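Local atomic coordinates of Cap5O (Staphylococcus aureus, PDB entry 3OJO), a protein that acts as an NAD-dependent UDP-N-acetyl-mannosamine dehydrogenase in the biosynthesis of capsular polysaccharide. Residues S106-A111 and V127-A132; D113-F118 and N123-E128; D154-H159 and I188-R193; N177-G182 and R209-S214. All coordinates share one frame; numbering follows the deposited sequence.

Interaction 1: residues S106-A111 and V127-A132; sequences SLVMRA and VESTIA. With NAD (nicotinamide-adenine-dinucleotide), chain J.
V127, at the end of its strand, begins a path that bends round the side chain of V108 on helix 106-111. Its CG1 meets CG1 of V108 at 3.9 Å, the two branched side chains crossing at a slant. The V108 branch used here lies opposite the backbone N (chi1 -178°), which turns its other methyl, CG2, to the residues that follow. At E128 the chain swings its side chain off the helix, and OE2 hydrogen-bonds to the hydroxyl of Y195. S129 returns: CB of S129 rests 4.0 Å from CG2 of V108, while its OG is held by the carbonyl of V91. The next residue faces the cofactor. T130 gives its backbone N-H to the ribose hydroxyl O2D of NAD, N to O2D 2.9 Å, in a fairly straight bond (163°). Its CB points away from the helix, and OG1 lies beside the nicotinamide ring. I131 then comes back to the helix, its CG2 lying 4.4 Å from CG2 of V108, a looser apolar touch. From the helix side, the adenine amino group N6A lies 3.8 Å from the carbonyl O of L107 and 4.1 Å from CB of A111. One valine is thus lodged among V127, S129 and I131, and T93, another NAD-binding residue, touches it as well. The T130 amide is this protein's own grip on the ribose; a cofactor bound across the C-terminal ends of parallel strands is the hallmark of the NAD-binding Rossmann fold.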
# COMPACT_ATOMS: atom_id res chain seq x y z
N SER B 106 -28.78 2.11 1.76
CA SER B 106 -30.20 2.02 2.11
C SER B 106 -30.75 3.16 2.95
O SER B 106 -31.85 3.62 2.66
CB SER B 106 -30.50 0.69 2.79
OG SER B 106 -30.13 -0.38 1.93
N LEU B 107 -30.00 3.63 3.97
CA LEU B 107 -30.48 4.74 4.82
C LEU B 107 -30.43 6.06 4.07
O LEU B 107 -31.28 6.93 4.31
CB LEU B 107 -29.78 4.82 6.19
CG LEU B 107 -29.58 3.50 6.97
CD1 LEU B 107 -29.05 3.78 8.35
CD2 LEU B 107 -30.86 2.75 7.16
N VAL B 108 -29.48 6.19 3.14
CA VAL B 108 -29.32 7.35 2.25
C VAL B 108 -30.50 7.41 1.25
O VAL B 108 -30.99 8.49 0.94
CB VAL B 108 -27.96 7.29 1.51
CG1 VAL B 108 -27.76 8.52 0.63
CG2 VAL B 108 -26.81 7.14 2.48
N MET B 109 -30.93 6.27 0.74
CA MET B 109 -32.03 6.18 -0.19
C MET B 109 -33.38 6.39 0.53
O MET B 109 -34.23 7.12 0.03
CB MET B 109 -31.95 4.90 -1.03
CG MET B 109 -30.73 4.85 -1.95
SD MET B 109 -30.50 6.31 -2.99
CE MET B 109 -28.87 6.54 -2.84
N ARG B 110 -33.51 5.85 1.76
CA ARG B 110 -34.68 6.07 2.61
C ARG B 110 -34.78 7.56 2.92
O ARG B 110 -35.86 8.13 2.79
CB ARG B 110 -34.56 5.27 3.91
CG ARG B 110 -35.58 4.18 4.07
CD ARG B 110 -35.25 3.26 5.23
NE ARG B 110 -34.47 2.10 4.80
CZ ARG B 110 -33.86 1.25 5.63
NH1 ARG B 110 -33.91 1.44 6.94
NH2 ARG B 110 -33.18 0.22 5.15
N ALA B 111 -33.63 8.20 3.29
CA ALA B 111 -33.51 9.62 3.57
C ALA B 111 -33.80 10.45 2.33
O ALA B 111 -34.35 11.55 2.45
CB ALA B 111 -32.13 9.95 4.11
N VAL B 127 -25.07 15.04 -0.34
CA VAL B 127 -24.95 13.77 0.35
C VAL B 127 -23.57 13.81 1.03
O VAL B 127 -22.55 13.87 0.34
CB VAL B 127 -25.18 12.57 -0.59
CG1 VAL B 127 -25.04 11.25 0.16
CG2 VAL B 127 -26.55 12.66 -1.24
N GLU B 128 -23.57 13.94 2.38
CA GLU B 128 -22.34 14.01 3.18
C GLU B 128 -21.89 12.61 3.65
O GLU B 128 -20.73 12.43 3.99
CB GLU B 128 -22.52 14.94 4.38
CG GLU B 128 -22.18 16.39 4.09
CD GLU B 128 -22.11 17.30 5.31
OE1 GLU B 128 -22.39 16.82 6.44
OE2 GLU B 128 -21.79 18.49 5.14
N SER B 129 -22.81 11.65 3.66
CA SER B 129 -22.61 10.25 4.03
C SER B 129 -21.67 9.55 3.06
O SER B 129 -21.58 9.94 1.89
CB SER B 129 -23.96 9.53 4.01
OG SER B 129 -24.91 10.18 4.83
N THR B 130 -21.01 8.49 3.51
CA THR B 130 -20.11 7.72 2.66
C THR B 130 -20.92 6.97 1.65
O THR B 130 -21.86 6.25 2.02
CB THR B 130 -19.20 6.83 3.50
OG1 THR B 130 -18.42 7.70 4.32
CG2 THR B 130 -18.28 5.96 2.63
N ILE B 131 -20.62 7.15 0.36
CA ILE B 131 -21.36 6.46 -0.69
C ILE B 131 -20.45 5.74 -1.66
O ILE B 131 -19.35 6.22 -1.95
CB ILE B 131 -22.40 7.37 -1.38
CG1 ILE B 131 -21.75 8.57 -2.06
CG2 ILE B 131 -23.54 7.76 -0.40
CD1 ILE B 131 -22.69 9.51 -2.69
N ALA B 132 -20.93 4.59 -2.18
CA ALA B 132 -20.21 3.79 -3.17
C ALA B 132 -20.09 4.58 -4.46
O ALA B 132 -20.97 5.39 -4.74
CB ALA B 132 -20.92 2.47 -3.41
PA NAD J . -24.54 8.48 13.53
O1A NAD J . -25.05 7.11 13.75
O2A NAD J . -23.87 9.02 14.73
O5B NAD J . -25.77 9.42 13.11
C5B NAD J . -26.74 9.01 12.18
C4B NAD J . -28.06 9.62 12.62
O4B NAD J . -28.95 9.64 11.52
C3B NAD J . -28.74 8.84 13.75
O3B NAD J . -29.18 9.76 14.75
C2B NAD J . -29.96 8.24 13.07
O2B NAD J . -31.06 8.07 13.93
C1B NAD J . -30.23 9.24 11.96
N9A NAD J . -30.99 8.62 10.86
C8A NAD J . -30.80 7.35 10.36
N7A NAD J . -31.60 7.18 9.28
C5A NAD J . -32.29 8.33 9.10
C6A NAD J . -33.26 8.70 8.16
N6A NAD J . -33.61 7.81 7.23
N1A NAD J . -33.81 9.97 8.21
C2A NAD J . -33.40 10.88 9.17
N3A NAD J . -32.45 10.51 10.10
C4A NAD J . -31.90 9.26 10.07
O3 NAD J . -23.57 8.45 12.23
PN NAD J . -22.45 9.56 11.93
O1N NAD J . -21.24 9.20 12.72
O2N NAD J . -23.04 10.92 12.05
O5D NAD J . -22.08 9.28 10.42
C5D NAD J . -23.07 9.06 9.45
C4D NAD J . -22.37 8.58 8.17
O4D NAD J . -21.46 9.57 7.71
C3D NAD J . -21.47 7.36 8.37
O3D NAD J . -22.12 6.12 8.51
C2D NAD J . -20.64 7.45 7.12
O2D NAD J . -21.47 7.19 6.01
C1D NAD J . -20.36 8.95 7.07
N1N NAD J . -19.07 9.18 7.74
C2N NAD J . -18.98 9.52 9.07
C3N NAD J . -17.72 9.69 9.67
C7N NAD J . -17.59 10.47 10.95
O7N NAD J . -16.55 11.44 11.02
N7N NAD J . -18.41 10.23 11.97
C4N NAD J . -16.56 9.47 8.92
C5N NAD J . -16.65 9.08 7.58
C6N NAD J . -17.92 8.92 7.02

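Interaction 2: residues D113-F118 and N123-E128; sequences DSILPF and NTIIVE
Where I115 faces I125, the C-terminal part of helix 106-115 and strand 124-127 run 9.2 Å apart between their CA atoms, and F118 and N123 stand a little wider at 9.9 Å, distances at which side chains alone can bridge the gap. The bridge is one apolar touch: CG2 of I115 comes within 4.0 Å of CD1 of I125, the two side chains passing alongside one another with opposite headings. I125 sends CG1 to the side away from its carbonyl carbon (chi1 -49°) and then bends again at chi2, so that only its terminal methyl reaches I115. Residues 116-118 form a 3-10 turn, with F118 N bonded to I115 O at 3.0 Å, and the F118 ring leads away from the strand. F87 on strand 86-89 packs against both I115 and I125, and L157 on strand 156-159 touches I125 too, which places the contact inside the beta-alpha-beta crossover from strand 86-89 through helix 106-115 to strand 124-127.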
# COMPACT_ATOMS: atom_id res chain seq x y z
N ASP B 113 -35.91 9.53 -0.09
CA ASP B 113 -37.37 9.42 -0.24
C ASP B 113 -38.19 10.33 0.69
O ASP B 113 -39.31 10.70 0.34
CB ASP B 113 -37.86 7.97 -0.14
CG ASP B 113 -37.47 7.07 -1.28
OD1 ASP B 113 -37.27 5.86 -1.04
OD2 ASP B 113 -37.37 7.58 -2.42
N SER B 114 -37.63 10.69 1.87
CA SER B 114 -38.27 11.58 2.86
C SER B 114 -38.28 13.04 2.39
O SER B 114 -39.17 13.81 2.75
CB SER B 114 -37.55 11.47 4.21
OG SER B 114 -36.40 12.30 4.30
N ILE B 115 -37.28 13.39 1.58
CA ILE B 115 -36.99 14.70 1.01
C ILE B 115 -37.80 15.00 -0.27
O ILE B 115 -38.22 16.14 -0.47
CB ILE B 115 -35.44 14.72 0.81
CG1 ILE B 115 -34.75 15.38 2.00
CG2 ILE B 115 -34.92 15.18 -0.57
CD1 ILE B 115 -33.23 15.22 2.00
N LEU B 116 -38.01 13.97 -1.12
CA LEU B 116 -38.69 14.03 -2.41
C LEU B 116 -40.02 14.81 -2.45
O LEU B 116 -40.13 15.70 -3.31
CB LEU B 116 -38.88 12.63 -3.01
CG LEU B 116 -37.65 11.82 -3.38
CD1 LEU B 116 -38.06 10.59 -4.14
CD2 LEU B 116 -36.62 12.65 -4.17
N PRO B 117 -41.03 14.55 -1.56
CA PRO B 117 -42.28 15.33 -1.62
C PRO B 117 -42.15 16.84 -1.37
O PRO B 117 -43.08 17.58 -1.67
CB PRO B 117 -43.16 14.69 -0.54
CG PRO B 117 -42.55 13.39 -0.25
CD PRO B 117 -41.09 13.56 -0.47
N PHE B 118 -41.02 17.29 -0.82
CA PHE B 118 -40.79 18.69 -0.49
C PHE B 118 -39.95 19.44 -1.51
O PHE B 118 -39.77 20.65 -1.38
CB PHE B 118 -40.18 18.79 0.92
CG PHE B 118 -40.98 18.05 1.97
CD1 PHE B 118 -42.06 18.64 2.59
CD2 PHE B 118 -40.67 16.73 2.29
CE1 PHE B 118 -42.82 17.94 3.53
CE2 PHE B 118 -41.42 16.03 3.23
CZ PHE B 118 -42.49 16.64 3.85
N ASN B 123 -33.51 23.83 -5.81
CA ASN B 123 -32.99 23.14 -4.63
C ASN B 123 -31.67 22.40 -4.84
O ASN B 123 -31.37 21.94 -5.94
CB ASN B 123 -34.05 22.17 -4.06
CG ASN B 123 -35.21 22.84 -3.35
OD1 ASN B 123 -35.26 24.08 -3.16
ND2 ASN B 123 -36.16 22.03 -2.92
N THR B 124 -30.88 22.29 -3.74
CA THR B 124 -29.60 21.58 -3.71
C THR B 124 -29.68 20.39 -2.75
O THR B 124 -30.16 20.54 -1.63
CB THR B 124 -28.43 22.52 -3.38
OG1 THR B 124 -28.50 23.66 -4.24
CG2 THR B 124 -27.06 21.84 -3.54
N ILE B 125 -29.23 19.20 -3.21
CA ILE B 125 -29.16 17.99 -2.41
C ILE B 125 -27.68 17.65 -2.27
O ILE B 125 -27.00 17.43 -3.27
CB ILE B 125 -29.97 16.78 -2.98
CG1 ILE B 125 -31.45 17.15 -3.36
CG2 ILE B 125 -29.86 15.54 -2.08
CD1 ILE B 125 -32.35 17.61 -2.33
N ILE B 126 -27.19 17.67 -1.02
CA ILE B 126 -25.82 17.32 -0.68
C ILE B 126 -25.87 16.02 0.09
O ILE B 126 -26.65 15.88 1.03
CB ILE B 126 -25.06 18.41 0.11
CG1 ILE B 126 -25.07 19.76 -0.65
CG2 ILE B 126 -23.61 17.95 0.41
CD1 ILE B 126 -24.78 20.96 0.22
N VAL B 127 -25.07 15.04 -0.34
CA VAL B 127 -24.95 13.77 0.35
C VAL B 127 -23.57 13.81 1.03
O VAL B 127 -22.55 13.87 0.34
CB VAL B 127 -25.18 12.57 -0.59
CG1 VAL B 127 -25.04 11.25 0.16
CG2 VAL B 127 -26.55 12.66 -1.24
N GLU B 128 -23.57 13.94 2.38
CA GLU B 128 -22.34 14.01 3.18
C GLU B 128 -21.89 12.61 3.65
O GLU B 128 -20.73 12.43 3.99
CB GLU B 128 -22.52 14.94 4.38
CG GLU B 128 -22.18 16.39 4.09
CD GLU B 128 -22.11 17.30 5.31
OE1 GLU B 128 -22.39 16.82 6.44
OE2 GLU B 128 -21.79 18.49 5.14

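Interaction 3: residues D154-H159 and I188-R193; sequences DIYLVH and IEAGKR
Packing of a helix on the face of the Rossmann sheet brings Y156 and V158 of one strand against A190 and G191 of helix 185-195. This helix links strand 178-182 to strand 203-207, yet here it lies against strand 156-159, the neighbour of 178-182 in the sheet. Alternate residues of the strand do the work. CB of Y156 meets CB of A190 at 3.6 Å, and the same methyl is 3.6 Å from CG of Y156 and 3.8 Å from its CD2, coming at the root of the aromatic ring obliquely. The ring stands to the side of the chain away from its carbonyl carbon (chi1 -50°), which brings CG and CD2 beside the alanine methyl. Two residues on, CG2 of V158 sits 3.8 Å from CA of G191 and 3.9 Å from N of G191. With no side chain on G191, the valine methyl rests directly on the helix backbone, and the two CA atoms come within 6.1 Å of each other. T124 of the adjacent strand also touches A190, so the helix lies over both strands. E189 and K192 stay clear of the strand: K192 NZ pairs with OE2 of E189 at 3.5 Å and also with E205. R193 borders the contact without touching it. No hydrogen bond joins strand and helix, so the contact depends on fit: methyl, ring root and bare glycine backbone come together in a largely buried, apolar packing, with Y156 at its partly exposed end.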
# COMPACT_ATOMS: atom_id res chain seq x y z
N ASP B 154 -32.73 22.36 -12.84
CA ASP B 154 -33.80 22.48 -11.85
C ASP B 154 -33.33 22.23 -10.40
O ASP B 154 -33.76 22.93 -9.49
CB ASP B 154 -34.96 21.53 -12.20
CG ASP B 154 -35.50 21.63 -13.60
OD1 ASP B 154 -35.75 22.75 -14.07
OD2 ASP B 154 -35.75 20.58 -14.21
N ILE B 155 -32.47 21.20 -10.19
CA ILE B 155 -31.91 20.84 -8.88
C ILE B 155 -30.42 20.52 -8.95
O ILE B 155 -29.94 20.03 -9.98
CB ILE B 155 -32.67 19.75 -8.10
CG1 ILE B 155 -32.88 18.48 -8.91
CG2 ILE B 155 -33.93 20.26 -7.43
CD1 ILE B 155 -31.80 17.48 -8.62
N TYR B 156 -29.71 20.73 -7.84
CA TYR B 156 -28.28 20.49 -7.80
C TYR B 156 -27.90 19.33 -6.91
O TYR B 156 -28.33 19.28 -5.76
CB TYR B 156 -27.52 21.78 -7.49
CG TYR B 156 -27.96 22.92 -8.38
CD1 TYR B 156 -27.61 22.96 -9.73
CD2 TYR B 156 -28.81 23.92 -7.91
CE1 TYR B 156 -28.06 23.97 -10.57
CE2 TYR B 156 -29.27 24.94 -8.74
CZ TYR B 156 -28.90 24.96 -10.07
OH TYR B 156 -29.35 25.96 -10.90
N LEU B 157 -27.15 18.37 -7.48
CA LEU B 157 -26.71 17.18 -6.78
C LEU B 157 -25.20 17.23 -6.47
O LEU B 157 -24.38 17.18 -7.39
CB LEU B 157 -27.06 15.92 -7.59
CG LEU B 157 -28.52 15.52 -7.79
CD1 LEU B 157 -28.60 14.15 -8.46
CD2 LEU B 157 -29.29 15.50 -6.48
N VAL B 158 -24.86 17.34 -5.17
CA VAL B 158 -23.48 17.41 -4.66
C VAL B 158 -23.19 16.25 -3.69
O VAL B 158 -23.99 15.97 -2.80
CB VAL B 158 -23.21 18.76 -3.92
CG1 VAL B 158 -21.75 18.85 -3.43
CG2 VAL B 158 -23.58 19.97 -4.77
N HIS B 159 -22.02 15.60 -3.84
CA HIS B 159 -21.49 14.67 -2.88
C HIS B 159 -20.32 15.40 -2.26
O HIS B 159 -19.37 15.73 -2.97
CB HIS B 159 -21.00 13.34 -3.47
CG HIS B 159 -20.36 12.43 -2.43
ND1 HIS B 159 -21.00 12.12 -1.24
CD2 HIS B 159 -19.17 11.78 -2.46
CE1 HIS B 159 -20.17 11.34 -0.57
NE2 HIS B 159 -19.06 11.10 -1.27
N ILE B 188 -21.56 21.83 -8.84
CA ILE B 188 -20.32 22.23 -8.18
C ILE B 188 -20.44 23.65 -7.63
O ILE B 188 -20.04 23.91 -6.49
CB ILE B 188 -19.08 22.05 -9.11
CG1 ILE B 188 -18.91 20.58 -9.54
CG2 ILE B 188 -17.80 22.55 -8.44
CD1 ILE B 188 -18.07 20.32 -10.86
N GLU B 189 -21.01 24.58 -8.42
CA GLU B 189 -21.20 25.98 -8.03
C GLU B 189 -22.19 26.13 -6.88
O GLU B 189 -21.94 26.93 -5.96
CB GLU B 189 -21.60 26.84 -9.24
CG GLU B 189 -20.50 27.03 -10.27
CD GLU B 189 -19.19 27.60 -9.76
OE1 GLU B 189 -19.22 28.65 -9.08
OE2 GLU B 189 -18.14 26.98 -10.04
N ALA B 190 -23.28 25.33 -6.92
CA ALA B 190 -24.30 25.29 -5.87
C ALA B 190 -23.72 24.79 -4.53
O ALA B 190 -24.04 25.34 -3.47
CB ALA B 190 -25.45 24.42 -6.32
N GLY B 191 -22.83 23.78 -4.61
CA GLY B 191 -22.12 23.21 -3.47
C GLY B 191 -21.22 24.22 -2.80
O GLY B 191 -21.22 24.34 -1.57
N LYS B 192 -20.46 24.99 -3.61
CA LYS B 192 -19.57 26.05 -3.13
C LYS B 192 -20.36 27.13 -2.42
O LYS B 192 -19.91 27.64 -1.39
CB LYS B 192 -18.78 26.70 -4.29
CG LYS B 192 -17.78 25.77 -5.01
CD LYS B 192 -16.66 26.55 -5.69
CE LYS B 192 -17.10 27.27 -6.94
NZ LYS B 192 -16.03 28.13 -7.50
N ARG B 193 -21.56 27.47 -2.96
CA ARG B 193 -22.46 28.48 -2.41
C ARG B 193 -22.85 28.12 -0.96
O ARG B 193 -22.80 28.98 -0.06
CB ARG B 193 -23.71 28.63 -3.30
CG ARG B 193 -23.68 29.87 -4.20
CD ARG B 193 -24.74 29.82 -5.29
NE ARG B 193 -24.12 29.78 -6.62
CZ ARG B 193 -24.63 29.17 -7.68
NH1 ARG B 193 -25.80 28.53 -7.59
NH2 ARG B 193 -23.99 29.18 -8.84

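Interaction 4: residues N177-G182 and R209-S214; sequences NRIIGG and RTAEMS
I179 straddles A211 and S214 where strand 178-182 of the Rossmann sheet, antiparallel to strand 156-159 and next to the edge strand 203-207, leans on the long helix 208-238, which leads from the NAD-binding domain into the central domain. Strand 178-182 and helix 209-214 run at 131° to each other with their axes 7.2 Å apart. The isoleucine divides its two branches between successive turns of the helix. CG2 lies across from the backbone N and drops onto A211, 3.6 Å from CB; the other branch starts beside that N (chi1 -65°) and continues extended (chi2 169°), taking CD1 along the helix to S214. The approach of strand to helix is tightest at G181, whose CA is 5.1 Å from the CA of A211. Having no side chain, the glycine presents its backbone to the alanine methyl, which is therefore set between I179 and G181. I180, pointing away, packs on V158 and Y195. On the helix, E212 turns its carboxylate from the strand to accept hydrogen bonds from the backbone amides of K134 and M136. The same helix also reaches the dimer partner: R209 NH1 hydrogen-bonds to the carbonyl of N240 of the second subunit, and S214 packs on M249 of that subunit. Close against the strand, the A211 methyl carbon CB lies 3.8 Å from CA of G181, and the S214 hydroxyl OG 4.0 Å from CD1 of I179.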
# COMPACT_ATOMS: atom_id res chain seq x y z
N ASN B 177 -9.96 21.21 4.28
CA ASN B 177 -10.15 21.28 2.84
C ASN B 177 -11.32 20.35 2.52
O ASN B 177 -11.51 19.33 3.18
CB ASN B 177 -8.90 20.87 2.08
CG ASN B 177 -7.73 21.80 2.25
OD1 ASN B 177 -7.81 22.88 2.84
ND2 ASN B 177 -6.60 21.41 1.69
N ARG B 178 -12.14 20.75 1.58
CA ARG B 178 -13.37 20.06 1.29
C ARG B 178 -13.47 19.67 -0.17
O ARG B 178 -13.15 20.48 -1.04
CB ARG B 178 -14.49 21.04 1.65
CG ARG B 178 -15.76 20.38 2.08
CD ARG B 178 -16.72 21.38 2.68
NE ARG B 178 -16.60 21.42 4.14
CZ ARG B 178 -17.23 20.59 4.96
NH1 ARG B 178 -17.99 19.62 4.47
NH2 ARG B 178 -17.09 20.70 6.27
N ILE B 179 -13.94 18.45 -0.43
CA ILE B 179 -14.17 17.97 -1.78
C ILE B 179 -15.64 18.24 -2.13
O ILE B 179 -16.54 17.80 -1.41
CB ILE B 179 -13.77 16.47 -1.92
CG1 ILE B 179 -12.25 16.28 -1.72
CG2 ILE B 179 -14.25 15.90 -3.26
CD1 ILE B 179 -11.82 14.90 -1.60
N ILE B 180 -15.88 18.99 -3.24
CA ILE B 180 -17.21 19.31 -3.74
C ILE B 180 -17.35 18.52 -5.04
O ILE B 180 -16.76 18.92 -6.05
CB ILE B 180 -17.44 20.85 -3.96
CG1 ILE B 180 -16.98 21.75 -2.76
CG2 ILE B 180 -18.87 21.18 -4.47
CD1 ILE B 180 -17.75 21.66 -1.47
N GLY B 181 -18.07 17.40 -4.98
CA GLY B 181 -18.32 16.53 -6.12
C GLY B 181 -19.70 16.73 -6.70
O GLY B 181 -20.66 16.12 -6.23
N GLY B 182 -19.80 17.59 -7.72
CA GLY B 182 -21.06 17.86 -8.40
C GLY B 182 -21.32 16.91 -9.56
O GLY B 182 -20.38 16.42 -10.19
N ARG B 209 -18.55 11.33 -9.10
CA ARG B 209 -17.88 10.03 -9.20
C ARG B 209 -16.42 10.06 -8.69
O ARG B 209 -15.99 9.09 -8.08
CB ARG B 209 -18.00 9.42 -10.62
CG ARG B 209 -17.20 10.15 -11.73
CD ARG B 209 -17.52 9.58 -13.10
NE ARG B 209 -18.85 9.97 -13.57
CZ ARG B 209 -19.54 9.35 -14.52
NH1 ARG B 209 -19.02 8.31 -15.15
NH2 ARG B 209 -20.75 9.76 -14.85
N THR B 210 -15.68 11.16 -8.92
CA THR B 210 -14.31 11.34 -8.48
C THR B 210 -14.26 11.52 -6.97
O THR B 210 -13.38 10.95 -6.33
CB THR B 210 -13.61 12.46 -9.27
OG1 THR B 210 -13.61 12.11 -10.65
CG2 THR B 210 -12.15 12.71 -8.81
N ALA B 211 -15.22 12.27 -6.40
CA ALA B 211 -15.36 12.51 -4.97
C ALA B 211 -15.66 11.18 -4.23
O ALA B 211 -15.12 10.94 -3.14
CB ALA B 211 -16.49 13.51 -4.72
N GLU B 212 -16.56 10.37 -4.81
CA GLU B 212 -16.94 9.08 -4.24
C GLU B 212 -15.71 8.13 -4.23
O GLU B 212 -15.34 7.65 -3.17
CB GLU B 212 -18.11 8.45 -5.01
CG GLU B 212 -19.39 9.27 -5.00
CD GLU B 212 -20.45 8.86 -6.02
OE1 GLU B 212 -20.09 8.43 -7.13
OE2 GLU B 212 -21.65 9.01 -5.70
N MET B 213 -15.11 7.88 -5.40
CA MET B 213 -13.99 6.98 -5.64
C MET B 213 -12.76 7.30 -4.80
O MET B 213 -12.15 6.39 -4.23
CB MET B 213 -13.65 6.96 -7.15
CG MET B 213 -12.86 5.72 -7.61
SD MET B 213 -13.34 4.16 -6.80
CE MET B 213 -14.20 3.28 -8.13
N SER B 214 -12.44 8.59 -4.70
CA SER B 214 -11.31 9.12 -3.95
C SER B 214 -11.37 8.77 -2.47
O SER B 214 -10.36 8.38 -1.87
CB SER B 214 -11.24 10.64 -4.15
OG SER B 214 -10.66 11.32 -3.04

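How the interactions relate
All four contacts are mainly buried and largely apolar, with no hydrogen bond across any of them; their differences lie in what surrounds them. Interactions 1 and 2 both use helix 106-115 and the chain through strand 124-127, but interaction 1 adjoins NAD whereas interaction 2 lies farther along the helix, away from the cofactor. Helix 185-195 in interaction 3 packs on the opposite face of the sheet from helix 106-115. Interaction 4 carries the sheet to helix 208-238 and the second subunit. Glycine brings backbones close in interactions 3 and 4; branched side chains span the gap in 1 and 2. Backbone hydrogen bonds tie the strands together, as from I125 N to Y156 O and H159 N to G181 O.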